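Local coordinates for protein levansucrase (Bacillus megaterium, PDB 3OM4) that belongs to the levansucrase/invertase family of enzymes and folds as a five-bladed beta-propeller, at residues K330-W335 with K402-V407; F429-D434 with T438-D443; D126-V131 with D191-Y196. The protein carries 1 engineered substitution. All coordinates share one frame; numbering follows the deposited sequence.

Contact 1: residues K330-W335 with K402-V407; sequences KKDGKW and KGDNVV
Lys331 stretches from one beta-hairpin to the carboxylate of Asp404, its side chain crossing that of the aspartate at about a right angle. CG lies anti to the backbone N (chi1 -171°) and the chain stays extended until it bends at its last torsion, which turns the ammonium group between two acids. NZ donates to Asp404 OD1 at 3.2 Å, arriving on the anti side of the carboxylate and well out of its plane. The same nitrogen reaches Asp332 OD2 of its own hairpin at 2.9 Å, from above that carboxylate. The two acid groups are turned steeply against each other, with planes 76° apart, and Asp332 OD2 lies 4.1 Å from Asp404 OD1. Lysine suits the place because one cation probably offsets the repulsion between these like charges, and its long methylene chain spans the gap between the segments: CE lies alongside the backbone at Asp404 O.

Asp332 and Gly333 form the corners of a type I' turn from Lys331 to Lys334, where both need positive phi, a conformation glycine adopts easily. The turn links strands 326-331 and 334-342, whereas Asp404 immediately precedes strand 405-412 of a different four-stranded sheet. Lys331 NZ also bonds to Ile433 O on strand 424-434, the neighbour of 405-412, which extends this surface tie between sheets by one more strand.

Contact 2: residues F429-D434 with T438-D443; sequences FLVNID and TSVVKD
In Val441, CG1 lies anti to the backbone N (chi1 179°), so that CG2, anti to the carbonyl carbon, is laid 3.7 Å from Leu430 CB across a beta-hairpin. Val431 has CG1 anti to the backbone N, and that branch reaches Thr438 CB at 4.0 Å, the two side chains crossing obliquely. The hairpin joins strands 424-434 and 437-448, the last two of a four-stranded antiparallel sheet, one of the blades of the propeller.

Val431 faces Val440 in a non-hydrogen-bonded pair, as Ile433 faces Thr438. Asn432 and Ser439, between them, form a hydrogen-bonded pair: Asn432 N donates to Ser439 O at 2.8 Å, and Ser439 N returns a bond to Asn432 O at 3.1 Å. Side chains alternate accordingly. Val431, Ile433, Thr438 and Val440 share one face, where branched residues suit the extended backbone; Thr438 and Val440 there pack against strand 371-382. Val440 CG1 also approaches the Phe429 ring obliquely, adding an aromatic to this apolar layer. Thr438 combines a methyl for that layer with a hydroxyl that bonds to Asn374. Asn432 and Ser439 put their polar side chains on the other, partly exposed face, where Val441 CG2 also meets Asn432 CB, and Asn432 ND2 makes a weak bond to Asn405.

Toward the corner at Lys442 the strands separate. A water enters there, accepting from Leu430 N and donating to Val441 O. Just before it, the pairing continues through a nearly straight bond: Val441 N donates to Leu430 O at 2.8 Å, with 174° at the hydrogen and the donor above the carbonyl plane.

Contact 3: residues D126-V131 with D191-Y196; sequences DSDKFV and DGVEDY
Asp128 and Lys129, in a short 3-10 turn, rest on Val193 and Tyr196 of strand 187-200, the last strand of a large curled sheet. The contact joins the loop that follows strand 118-122 to the outer part of the propeller.

Packing comes first. Val193 CG2 presses on the carboxylate of Asp128, 3.7 Å from CG, while Tyr196 offers its ring edge to the backbone of the turn. With CG anti to the backbone N (chi1 -172°), the tyrosine ring runs edge-on to the turn, placing CE2 3.5 Å from Asp128 O and 3.9 Å from Asp128 CB; Asp128 O and Lys129 N lie near the ring plane. A long, flat side chain suits this place: the ring also stacks on Phe124, and its hydroxyl bonds to Tyr160 OH deeper in the sheet.

Polar links between the segments run through water. One molecule donates to Asp128 OD1 at 3.0 Å and accepts from Val193 N at 2.9 Å, using a backbone N-H of the strand. The other carboxylate oxygen, OD2, accepts from Lys125 N, so the aspartate serves its own loop and the strand together.

Within the turn, Asp128 O accepts from Val131 N and Ser127 O from Phe130 N. Lys129 lays CG over one face of the Phe130 ring, and its chain, bent twice near the end, curls back until NZ donates to Asp126 O at 3.0 Å.

Contacts 1 and 2 adjoin, with centres 12 Å apart, and share a sheet: strand 405-412 of contact 1 pairs with strand 424-434 of contact 2. The probable backbone bonds Val406 N to Val431 O, 2.8 Å, and Ile433 N to Asp404 O, 2.9 Å, carry that pairing. Contact 2 is the hairpin that completes this four-stranded blade, and contact 1 ties the blade to the sheet holding residues 330-335. Contact 3 stands apart, about 36 Å from contact 1 and 40 Å from contact 2 between centres, and lies on the other side of the chain's centre from contact 2. The three contact centres lie 19, 20 and 24 Å from that centre.

Contact 1: residues K330-W335 with K402-V407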
ATOM      1  N   LYS A 330      11.038 -11.244  -3.274  1.00 11.54           N
ATOM      2  CA  LYS A 330      11.749 -12.106  -4.200  1.00 12.50           C
ATOM      3  C   LYS A 330      11.155 -13.508  -4.175  1.00 12.96           C
ATOM      4  O   LYS A 330      10.955 -14.084  -3.106  1.00 12.97           O
ATOM      5  CB  LYS A 330      13.234 -12.157  -3.828  1.00 12.72           C
ATOM      6  CG  LYS A 330      14.128 -12.834  -4.855  1.00 13.76           C
ATOM      7  CD  LYS A 330      15.568 -12.845  -4.377  1.00 15.83           C
ATOM      8  CE  LYS A 330      16.532 -13.135  -5.513  1.00 16.86           C
ATOM      9  NZ  LYS A 330      17.943 -13.035  -5.041  1.00 18.26           N
ATOM     10  N   LYS A 331      10.878 -14.040  -5.363  1.00 13.54           N
ATOM     11  CA  LYS A 331      10.343 -15.387  -5.522  1.00 14.23           C
ATOM     12  C   LYS A 331      10.966 -16.028  -6.758  1.00 14.52           C
ATOM     13  O   LYS A 331      11.056 -15.395  -7.813  1.00 14.41           O
ATOM     14  CB  LYS A 331       8.816 -15.344  -5.637  1.00 14.24           C
ATOM     15  CG  LYS A 331       8.138 -16.705  -5.579  1.00 14.97           C
ATOM     16  CD  LYS A 331       6.644 -16.583  -5.827  1.00 16.17           C
ATOM     17  CE  LYS A 331       5.963 -17.943  -5.809  1.00 16.59           C
ATOM     18  NZ  LYS A 331       6.303 -18.768  -7.004  1.00 17.35           N
ATOM     19  N   ASP A 332      11.406 -17.279  -6.615  1.00 14.94           N
ATOM     20  CA  ASP A 332      12.048 -18.028  -7.708  1.00 15.47           C
ATOM     21  C   ASP A 332      13.140 -17.227  -8.423  1.00 15.30           C
ATOM     22  O   ASP A 332      13.267 -17.296  -9.647  1.00 15.59           O
ATOM     23  CB  ASP A 332      11.007 -18.516  -8.731  1.00 15.78           C
ATOM     24  CG  ASP A 332       9.902 -19.345  -8.105  1.00 17.11           C
ATOM     25  OD1 ASP A 332      10.192 -20.179  -7.221  1.00 18.39           O
ATOM     26  OD2 ASP A 332       8.735 -19.163  -8.514  1.00 18.45           O
ATOM     27  N   GLY A 333      13.914 -16.459  -7.657  1.00 15.08           N
ATOM     28  CA  GLY A 333      15.009 -15.657  -8.203  1.00 14.73           C
ATOM     29  C   GLY A 333      14.600 -14.360  -8.884  1.00 14.49           C
ATOM     30  O   GLY A 333      15.453 -13.626  -9.387  1.00 14.91           O
ATOM     31  N   LYS A 334      13.298 -14.076  -8.902  1.00 13.97           N
ATOM     32  CA  LYS A 334      12.778 -12.868  -9.543  1.00 13.46           C
ATOM     33  C   LYS A 334      12.145 -11.933  -8.521  1.00 12.76           C
ATOM     34  O   LYS A 334      11.718 -12.364  -7.449  1.00 12.74           O
ATOM     35  CB  LYS A 334      11.750 -13.227 -10.621  1.00 13.59           C
ATOM     36  CG  LYS A 334      12.102 -14.461 -11.437  1.00 14.79           C
ATOM     37  CD  LYS A 334      12.889 -14.128 -12.686  1.00 16.61           C
ATOM     38  CE  LYS A 334      11.967 -14.033 -13.889  1.00 17.64           C
ATOM     39  NZ  LYS A 334      12.704 -14.260 -15.160  1.00 19.23           N
ATOM     40  N   TRP A 335      12.076 -10.653  -8.871  1.00 12.09           N
ATOM     41  CA  TRP A 335      11.509  -9.641  -7.994  1.00 11.36           C
ATOM     42  C   TRP A 335      10.104  -9.250  -8.433  1.00 10.71           C
ATOM     43  O   TRP A 335       9.897  -8.834  -9.573  1.00 10.58           O
ATOM     44  CB  TRP A 335      12.421  -8.418  -7.955  1.00 11.45           C
ATOM     45  CG  TRP A 335      13.632  -8.644  -7.120  1.00 12.09           C
ATOM     46  CD1 TRP A 335      14.872  -9.019  -7.550  1.00 12.56           C
ATOM     47  CD2 TRP A 335      13.718  -8.523  -5.697  1.00 12.50           C
ATOM     48  NE1 TRP A 335      15.730  -9.131  -6.480  1.00 12.84           N
ATOM     49  CE2 TRP A 335      15.046  -8.833  -5.330  1.00 13.12           C
ATOM     50  CE3 TRP A 335      12.801  -8.182  -4.694  1.00 12.78           C
ATOM     51  CZ2 TRP A 335      15.482  -8.807  -4.001  1.00 13.05           C
ATOM     52  CZ3 TRP A 335      13.234  -8.157  -3.375  1.00 12.84           C
ATOM     53  CH2 TRP A 335      14.561  -8.471  -3.041  1.00 13.13           C
ATOM     54  N   LYS A 402       7.062 -21.827   1.762  1.00 17.33           N
ATOM     55  CA  LYS A 402       7.153 -22.798   0.675  1.00 17.76           C
ATOM     56  C   LYS A 402       5.938 -22.691  -0.242  1.00 17.67           C
ATOM     57  O   LYS A 402       4.910 -22.122   0.139  1.00 17.77           O
ATOM     58  CB  LYS A 402       7.295 -24.222   1.229  1.00 18.00           C
ATOM     59  CG  LYS A 402       6.074 -24.739   1.987  1.00 19.00           C
ATOM     60  CD  LYS A 402       6.431 -25.856   2.967  1.00 20.73           C
ATOM     61  CE  LYS A 402       6.574 -27.208   2.279  1.00 21.51           C
ATOM     62  NZ  LYS A 402       6.879 -28.283   3.269  1.00 22.09           N
ATOM     63  N   GLY A 403       6.064 -23.238  -1.447  1.00 17.63           N
ATOM     64  CA  GLY A 403       4.969 -23.242  -2.409  1.00 17.30           C
ATOM     65  C   GLY A 403       4.971 -22.035  -3.323  1.00 17.19           C
ATOM     66  O   GLY A 403       5.737 -21.085  -3.122  1.00 17.20           O
ATOM     67  N   ASP A 404       4.102 -22.076  -4.330  1.00 16.94           N
ATOM     68  CA  ASP A 404       4.022 -21.021  -5.337  1.00 16.64           C
ATOM     69  C   ASP A 404       2.892 -20.031  -5.065  1.00 15.98           C
ATOM     70  O   ASP A 404       2.737 -19.035  -5.781  1.00 16.00           O
ATOM     71  CB  ASP A 404       3.885 -21.632  -6.736  1.00 16.94           C
ATOM     72  CG  ASP A 404       5.115 -22.423  -7.149  1.00 18.05           C
ATOM     73  OD1 ASP A 404       6.248 -21.992  -6.832  1.00 19.29           O
ATOM     74  OD2 ASP A 404       4.950 -23.472  -7.802  1.00 19.77           O
ATOM     75  N   ASN A 405       2.115 -20.305  -4.021  1.00 14.99           N
ATOM     76  CA  ASN A 405       1.012 -19.436  -3.640  1.00 14.11           C
ATOM     77  C   ASN A 405       1.450 -18.346  -2.677  1.00 13.29           C
ATOM     78  O   ASN A 405       2.339 -18.553  -1.853  1.00 13.30           O
ATOM     79  CB  ASN A 405      -0.129 -20.246  -3.017  1.00 14.10           C
ATOM     80  CG  ASN A 405      -0.744 -21.234  -3.988  1.00 14.57           C
ATOM     81  OD1 ASN A 405      -0.847 -20.966  -5.187  1.00 14.89           O
ATOM     82  ND2 ASN A 405      -1.168 -22.382  -3.472  1.00 14.32           N
ATOM     83  N   VAL A 406       0.828 -17.181  -2.812  1.00 12.33           N
ATOM     84  CA  VAL A 406       0.942 -16.118  -1.821  1.00 11.28           C
ATOM     85  C   VAL A 406      -0.436 -15.913  -1.203  1.00 10.74           C
ATOM     86  O   VAL A 406      -1.454 -16.203  -1.838  1.00 10.68           O
ATOM     87  CB  VAL A 406       1.480 -14.789  -2.428  1.00 11.24           C
ATOM     88  CG1 VAL A 406       2.896 -14.980  -2.959  1.00 10.95           C
ATOM     89  CG2 VAL A 406       0.550 -14.250  -3.528  1.00 10.92           C
ATOM     90  N   VAL A 407      -0.464 -15.435   0.037  1.00 10.00           N
ATOM     91  CA  VAL A 407      -1.717 -15.150   0.727  1.00  9.36           C
ATOM     92  C   VAL A 407      -2.096 -13.694   0.493  1.00  9.08           C
ATOM     93  O   VAL A 407      -1.289 -12.798   0.736  1.00  8.97           O
ATOM     94  CB  VAL A 407      -1.605 -15.426   2.249  1.00  9.46           C
ATOM     95  CG1 VAL A 407      -2.807 -14.856   3.003  1.00  9.29           C
ATOM     96  CG2 VAL A 407      -1.477 -16.916   2.512  1.00  9.42           C
TER

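Contact 2: residues F429-D434 with T438-D443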
ATOM      1  N   PHE A 429      -7.156 -15.119   0.961  1.00  9.70           N
ATOM      2  CA  PHE A 429      -7.209 -16.112  -0.113  1.00  9.76           C
ATOM      3  C   PHE A 429      -5.853 -16.265  -0.791  1.00  9.93           C
ATOM      4  O   PHE A 429      -4.898 -15.570  -0.444  1.00 10.25           O
ATOM      5  CB  PHE A 429      -8.324 -15.793  -1.122  1.00  9.28           C
ATOM      6  CG  PHE A 429      -8.148 -14.483  -1.842  1.00  8.49           C
ATOM      7  CD1 PHE A 429      -7.552 -14.441  -3.097  1.00  7.40           C
ATOM      8  CD2 PHE A 429      -8.596 -13.295  -1.272  1.00  7.42           C
ATOM      9  CE1 PHE A 429      -7.393 -13.229  -3.771  1.00  6.44           C
ATOM     10  CE2 PHE A 429      -8.441 -12.081  -1.936  1.00  7.16           C
ATOM     11  CZ  PHE A 429      -7.846 -12.048  -3.188  1.00  6.85           C
ATOM     12  N   LEU A 430      -5.767 -17.182  -1.746  1.00 10.18           N
ATOM     13  CA  LEU A 430      -4.486 -17.503  -2.368  1.00 10.43           C
ATOM     14  C   LEU A 430      -4.393 -17.073  -3.824  1.00 10.46           C
ATOM     15  O   LEU A 430      -5.366 -17.162  -4.581  1.00 10.42           O
ATOM     16  CB  LEU A 430      -4.181 -19.000  -2.252  1.00 10.57           C
ATOM     17  CG  LEU A 430      -4.136 -19.655  -0.868  1.00 10.98           C
ATOM     18  CD1 LEU A 430      -4.021 -21.162  -1.024  1.00 11.95           C
ATOM     19  CD2 LEU A 430      -2.984 -19.114  -0.035  1.00 11.44           C
ATOM     20  N   VAL A 431      -3.204 -16.607  -4.194  1.00 10.54           N
ATOM     21  CA  VAL A 431      -2.861 -16.321  -5.578  1.00 10.62           C
ATOM     22  C   VAL A 431      -1.592 -17.093  -5.937  1.00 10.72           C
ATOM     23  O   VAL A 431      -0.578 -17.007  -5.238  1.00 10.35           O
ATOM     24  CB  VAL A 431      -2.679 -14.798  -5.829  1.00 10.46           C
ATOM     25  CG1 VAL A 431      -1.954 -14.532  -7.143  1.00 11.01           C
ATOM     26  CG2 VAL A 431      -4.034 -14.095  -5.822  1.00 10.40           C
ATOM     27  N   ASN A 432      -1.678 -17.872  -7.012  1.00 11.10           N
ATOM     28  CA  ASN A 432      -0.542 -18.609  -7.542  1.00 11.64           C
ATOM     29  C   ASN A 432       0.341 -17.693  -8.381  1.00 11.93           C
ATOM     30  O   ASN A 432      -0.169 -16.912  -9.187  1.00 11.75           O
ATOM     31  CB  ASN A 432      -1.038 -19.781  -8.395  1.00 11.75           C
ATOM     32  CG  ASN A 432       0.095 -20.592  -8.995  1.00 12.36           C
ATOM     33  OD1 ASN A 432       0.498 -20.367 -10.135  1.00 13.27           O
ATOM     34  ND2 ASN A 432       0.620 -21.535  -8.225  1.00 13.40           N
ATOM     35  N   ILE A 433       1.653 -17.785  -8.176  1.00 12.29           N
ATOM     36  CA  ILE A 433       2.622 -17.036  -8.975  0.70 12.69           C
ATOM     37  C   ILE A 433       3.492 -18.007  -9.770  1.00 12.92           C
ATOM     38  O   ILE A 433       4.165 -18.865  -9.190  1.00 13.10           O
ATOM     39  CB  ILE A 433       3.540 -16.134  -8.096  0.70 12.79           C
ATOM     40  CG1 ILE A 433       2.736 -15.327  -7.061  0.70 13.24           C
ATOM     41  CG2 ILE A 433       4.430 -15.236  -8.969  0.70 12.81           C
ATOM     42  CD1 ILE A 433       1.803 -14.271  -7.630  0.70 13.73           C
ATOM     43  N   ASP A 434       3.473 -17.871 -11.094  1.00 13.24           N
ATOM     44  CA  ASP A 434       4.264 -18.732 -11.973  1.00 13.95           C
ATOM     45  C   ASP A 434       4.892 -17.917 -13.100  1.00 13.77           C
ATOM     46  O   ASP A 434       4.248 -17.637 -14.113  1.00 13.62           O
ATOM     47  CB  ASP A 434       3.400 -19.868 -12.538  1.00 14.30           C
ATOM     48  CG  ASP A 434       4.225 -20.988 -13.168  1.00 15.93           C
ATOM     49  OD1 ASP A 434       5.473 -20.961 -13.083  1.00 17.76           O
ATOM     50  OD2 ASP A 434       3.614 -21.910 -13.749  1.00 17.89           O
ATOM     51  N   THR A 438      -0.049 -14.950 -13.064  1.00 11.59           N
ATOM     52  CA  THR A 438      -0.668 -15.165 -11.757  1.00 10.86           C
ATOM     53  C   THR A 438      -2.101 -15.653 -11.930  1.00 10.53           C
ATOM     54  O   THR A 438      -2.705 -15.453 -12.984  1.00 10.29           O
ATOM     55  CB  THR A 438      -0.673 -13.881 -10.877  1.00 10.87           C
ATOM     56  OG1 THR A 438      -1.673 -12.971 -11.346  1.00 10.38           O
ATOM     57  CG2 THR A 438       0.689 -13.190 -10.887  1.00 10.84           C
ATOM     58  N   SER A 439      -2.640 -16.294 -10.895  0.50  9.98           N
ATOM     59  CA  SER A 439      -4.043 -16.690 -10.888  0.70  9.96           C
ATOM     60  C   SER A 439      -4.582 -16.850  -9.478  0.50  9.81           C
ATOM     61  O   SER A 439      -3.896 -17.372  -8.600  0.50  9.18           O
ATOM     62  CB  SER A 439      -4.260 -17.997 -11.655  0.70  9.72           C
ATOM     63  OG  SER A 439      -5.621 -18.397 -11.569  0.70 10.54           O
ATOM     64  N   VAL A 440      -5.820 -16.406  -9.283  1.00 10.36           N
ATOM     65  CA  VAL A 440      -6.541 -16.639  -8.036  1.00 11.07           C
ATOM     66  C   VAL A 440      -6.753 -18.141  -7.891  1.00 12.00           C
ATOM     67  O   VAL A 440      -7.214 -18.806  -8.826  1.00 11.90           O
ATOM     68  CB  VAL A 440      -7.896 -15.892  -8.010  1.00 10.92           C
ATOM     69  CG1 VAL A 440      -8.716 -16.289  -6.786  1.00 11.06           C
ATOM     70  CG2 VAL A 440      -7.676 -14.384  -8.028  1.00 10.81           C
ATOM     71  N   VAL A 441      -6.396 -18.676  -6.729  1.00 13.15           N
ATOM     72  CA  VAL A 441      -6.549 -20.107  -6.488  1.00 14.57           C
ATOM     73  C   VAL A 441      -8.010 -20.463  -6.245  1.00 15.46           C
ATOM     74  O   VAL A 441      -8.676 -19.908  -5.363  1.00 15.66           O
ATOM     75  CB  VAL A 441      -5.625 -20.623  -5.357  1.00 14.41           C
ATOM     76  CG1 VAL A 441      -5.828 -22.123  -5.126  1.00 14.90           C
ATOM     77  CG2 VAL A 441      -4.170 -20.345  -5.707  1.00 14.70           C
ATOM     78  N   LYS A 442      -8.480 -21.382  -7.085  1.00 16.79           N
ATOM     79  CA  LYS A 442      -9.830 -21.929  -7.088  1.00 18.02           C
ATOM     80  C   LYS A 442     -10.295 -22.413  -5.713  1.00 18.50           C
ATOM     81  O   LYS A 442      -9.652 -23.266  -5.100  1.00 18.69           O
ATOM     82  CB  LYS A 442      -9.847 -23.103  -8.070  1.00 18.22           C
ATOM     83  CG  LYS A 442     -11.194 -23.502  -8.629  1.00 19.21           C
ATOM     84  CD  LYS A 442     -11.091 -24.871  -9.313  1.00 20.98           C
ATOM     85  CE  LYS A 442     -10.726 -24.788 -10.802  1.00 21.73           C
ATOM     86  NZ  LYS A 442      -9.430 -24.104 -11.115  1.00 22.72           N
ATOM     87  N   ASP A 443     -11.409 -21.847  -5.245  1.00 19.20           N
ATOM     88  CA  ASP A 443     -12.115 -22.294  -4.030  1.00 19.85           C
ATOM     89  C   ASP A 443     -11.252 -22.527  -2.783  1.00 19.81           C
ATOM     90  O   ASP A 443     -11.424 -23.525  -2.076  1.00 20.12           O
ATOM     91  CB  ASP A 443     -12.960 -23.543  -4.328  1.00 20.18           C
ATOM     92  CG  ASP A 443     -14.126 -23.259  -5.257  1.00 21.09           C
ATOM     93  OD1 ASP A 443     -14.886 -22.300  -5.001  1.00 22.53           O
ATOM     94  OD2 ASP A 443     -14.290 -24.010  -6.243  1.00 22.96           O
TER
HETATM   95  O   HOH W   1      -7.829 -18.437  -3.196  1.00 36.87           O

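Contact 3: residues D126-V131 with D191-Y196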
ATOM      1  N   ASP A 126      -0.472   9.293  22.407  1.00 18.79           N
ATOM      2  CA  ASP A 126      -0.604  10.638  21.831  1.00 19.42           C
ATOM      3  C   ASP A 126       0.656  11.471  22.060  1.00 19.49           C
ATOM      4  O   ASP A 126       1.025  12.304  21.228  1.00 19.54           O
ATOM      5  CB  ASP A 126      -1.813  11.370  22.427  1.00 19.68           C
ATOM      6  CG  ASP A 126      -3.145  10.850  21.903  1.00 20.56           C
ATOM      7  OD1 ASP A 126      -3.183  10.224  20.820  1.00 21.16           O
ATOM      8  OD2 ASP A 126      -4.167  11.085  22.582  1.00 21.72           O
ATOM      9  N   SER A 127       1.317  11.214  23.187  1.00 19.62           N
ATOM     10  CA  SER A 127       2.485  11.971  23.622  1.00 19.58           C
ATOM     11  C   SER A 127       3.795  11.561  22.947  1.00 19.62           C
ATOM     12  O   SER A 127       4.768  12.317  22.978  1.00 19.58           O
ATOM     13  CB  SER A 127       2.633  11.863  25.143  1.00 19.65           C
ATOM     14  OG  SER A 127       2.843  10.519  25.546  1.00 19.80           O
ATOM     15  N   ASP A 128       3.819  10.371  22.345  1.00 19.52           N
ATOM     16  CA  ASP A 128       5.050   9.820  21.763  1.00 19.47           C
ATOM     17  C   ASP A 128       5.690  10.692  20.679  1.00 19.44           C
ATOM     18  O   ASP A 128       6.915  10.815  20.627  1.00 19.21           O
ATOM     19  CB  ASP A 128       4.819   8.398  21.236  1.00 19.48           C
ATOM     20  CG  ASP A 128       4.945   7.338  22.322  1.00 19.58           C
ATOM     21  OD1 ASP A 128       5.694   7.554  23.302  1.00 19.60           O
ATOM     22  OD2 ASP A 128       4.302   6.278  22.188  1.00 19.23           O
ATOM     23  N   LYS A 129       4.865  11.303  19.832  1.00 19.54           N
ATOM     24  CA  LYS A 129       5.359  12.127  18.722  1.00 19.71           C
ATOM     25  C   LYS A 129       6.153  13.363  19.171  1.00 19.90           C
ATOM     26  O   LYS A 129       6.982  13.876  18.419  1.00 19.97           O
ATOM     27  CB  LYS A 129       4.213  12.530  17.785  1.00 19.60           C
ATOM     28  CG  LYS A 129       3.140  13.410  18.426  1.00 19.52           C
ATOM     29  CD  LYS A 129       2.077  13.854  17.423  1.00 19.68           C
ATOM     30  CE  LYS A 129       1.076  12.745  17.113  1.00 19.56           C
ATOM     31  NZ  LYS A 129       0.304  12.312  18.317  1.00 20.05           N
ATOM     32  N   PHE A 130       5.899  13.823  20.396  1.00 20.22           N
ATOM     33  CA  PHE A 130       6.508  15.053  20.914  1.00 20.42           C
ATOM     34  C   PHE A 130       7.847  14.834  21.622  1.00 20.49           C
ATOM     35  O   PHE A 130       8.573  15.793  21.895  1.00 20.65           O
ATOM     36  CB  PHE A 130       5.533  15.772  21.855  1.00 20.38           C
ATOM     37  CG  PHE A 130       4.198  16.078  21.232  1.00 20.59           C
ATOM     38  CD1 PHE A 130       4.064  17.112  20.308  1.00 20.63           C
ATOM     39  CD2 PHE A 130       3.072  15.336  21.572  1.00 20.48           C
ATOM     40  CE1 PHE A 130       2.830  17.396  19.730  1.00 20.71           C
ATOM     41  CE2 PHE A 130       1.831  15.616  21.004  1.00 20.78           C
ATOM     42  CZ  PHE A 130       1.711  16.650  20.080  1.00 21.00           C
ATOM     43  N   VAL A 131       8.175  13.576  21.911  1.00 20.55           N
ATOM     44  CA  VAL A 131       9.384  13.242  22.672  1.00 20.53           C
ATOM     45  C   VAL A 131      10.695  13.445  21.886  1.00 20.52           C
ATOM     46  O   VAL A 131      11.588  14.144  22.371  1.00 20.58           O
ATOM     47  CB  VAL A 131       9.324  11.814  23.289  1.00 20.59           C
ATOM     48  CG1 VAL A 131      10.459  11.602  24.285  1.00 20.68           C
ATOM     49  CG2 VAL A 131       7.973  11.566  23.962  1.00 20.68           C
ATOM     50  N   ASP A 191       5.261  -1.906  25.437  1.00 14.61           N
ATOM     51  CA  ASP A 191       5.866  -1.170  26.547  1.00 14.38           C
ATOM     52  C   ASP A 191       6.010   0.308  26.213  1.00 14.18           C
ATOM     53  O   ASP A 191       5.794   1.176  27.062  1.00 14.06           O
ATOM     54  CB  ASP A 191       7.241  -1.747  26.876  1.00 14.51           C
ATOM     55  CG  ASP A 191       7.185  -3.201  27.297  1.00 14.86           C
ATOM     56  OD1 ASP A 191       6.080  -3.718  27.583  1.00 15.92           O
ATOM     57  OD2 ASP A 191       8.261  -3.826  27.351  1.00 15.70           O
ATOM     58  N   GLY A 192       6.380   0.578  24.966  1.00 13.96           N
ATOM     59  CA  GLY A 192       6.621   1.932  24.491  1.00 13.74           C
ATOM     60  C   GLY A 192       7.429   1.887  23.212  1.00 13.72           C
ATOM     61  O   GLY A 192       7.642   0.813  22.637  1.00 13.65           O
ATOM     62  N   VAL A 193       7.877   3.053  22.760  1.00 13.54           N
ATOM     63  CA  VAL A 193       8.672   3.134  21.538  1.00 13.60           C
ATOM     64  C   VAL A 193      10.016   3.821  21.777  1.00 13.58           C
ATOM     65  O   VAL A 193      10.183   4.560  22.749  1.00 13.49           O
ATOM     66  CB  VAL A 193       7.899   3.828  20.372  1.00 13.47           C
ATOM     67  CG1 VAL A 193       6.645   3.033  20.003  1.00 13.68           C
ATOM     68  CG2 VAL A 193       7.541   5.272  20.723  1.00 13.70           C
ATOM     69  N   GLU A 194      10.975   3.540  20.899  1.00 13.62           N
ATOM     70  CA  GLU A 194      12.261   4.235  20.890  1.00 13.62           C
ATOM     71  C   GLU A 194      12.797   4.305  19.466  1.00 13.53           C
ATOM     72  O   GLU A 194      12.215   3.711  18.557  1.00 13.51           O
ATOM     73  CB  GLU A 194      13.269   3.567  21.836  1.00 13.75           C
ATOM     74  CG  GLU A 194      13.788   2.207  21.384  1.00 14.25           C
ATOM     75  CD  GLU A 194      14.768   1.614  22.376  1.00 15.24           C
ATOM     76  OE1 GLU A 194      14.334   1.251  23.489  1.00 15.21           O
ATOM     77  OE2 GLU A 194      15.969   1.517  22.044  1.00 15.63           O
ATOM     78  N   ASP A 195      13.904   5.029  19.280  1.00 13.40           N
ATOM     79  CA  ASP A 195      14.470   5.287  17.949  1.00 13.42           C
ATOM     80  C   ASP A 195      13.367   5.767  16.997  1.00 13.16           C
ATOM     81  O   ASP A 195      13.285   5.352  15.838  1.00 13.25           O
ATOM     82  CB  ASP A 195      15.189   4.042  17.406  1.00 13.41           C
ATOM     83  CG  ASP A 195      16.152   4.361  16.270  1.00 13.91           C
ATOM     84  OD1 ASP A 195      16.773   5.447  16.287  1.00 14.79           O
ATOM     85  OD2 ASP A 195      16.300   3.513  15.364  1.00 13.65           O
ATOM     86  N   TYR A 196      12.516   6.643  17.527  1.00 12.96           N
ATOM     87  CA  TYR A 196      11.341   7.155  16.837  1.00 12.71           C
ATOM     88  C   TYR A 196      11.754   8.400  16.055  1.00 12.54           C
ATOM     89  O   TYR A 196      12.076   9.432  16.648  1.00 12.36           O
ATOM     90  CB  TYR A 196      10.262   7.463  17.888  1.00 12.73           C
ATOM     91  CG  TYR A 196       8.872   7.826  17.394  1.00 12.72           C
ATOM     92  CD1 TYR A 196       8.467   7.573  16.083  1.00 12.69           C
ATOM     93  CD2 TYR A 196       7.942   8.387  18.271  1.00 12.37           C
ATOM     94  CE1 TYR A 196       7.184   7.903  15.651  1.00 12.52           C
ATOM     95  CE2 TYR A 196       6.661   8.718  17.852  1.00 12.80           C
ATOM     96  CZ  TYR A 196       6.286   8.471  16.542  1.00 12.44           C
ATOM     97  OH  TYR A 196       5.015   8.797  16.128  1.00 12.66           O
TER
HETATM   98  O   HOH W   2       7.187   5.223  24.516  1.00 17.93           O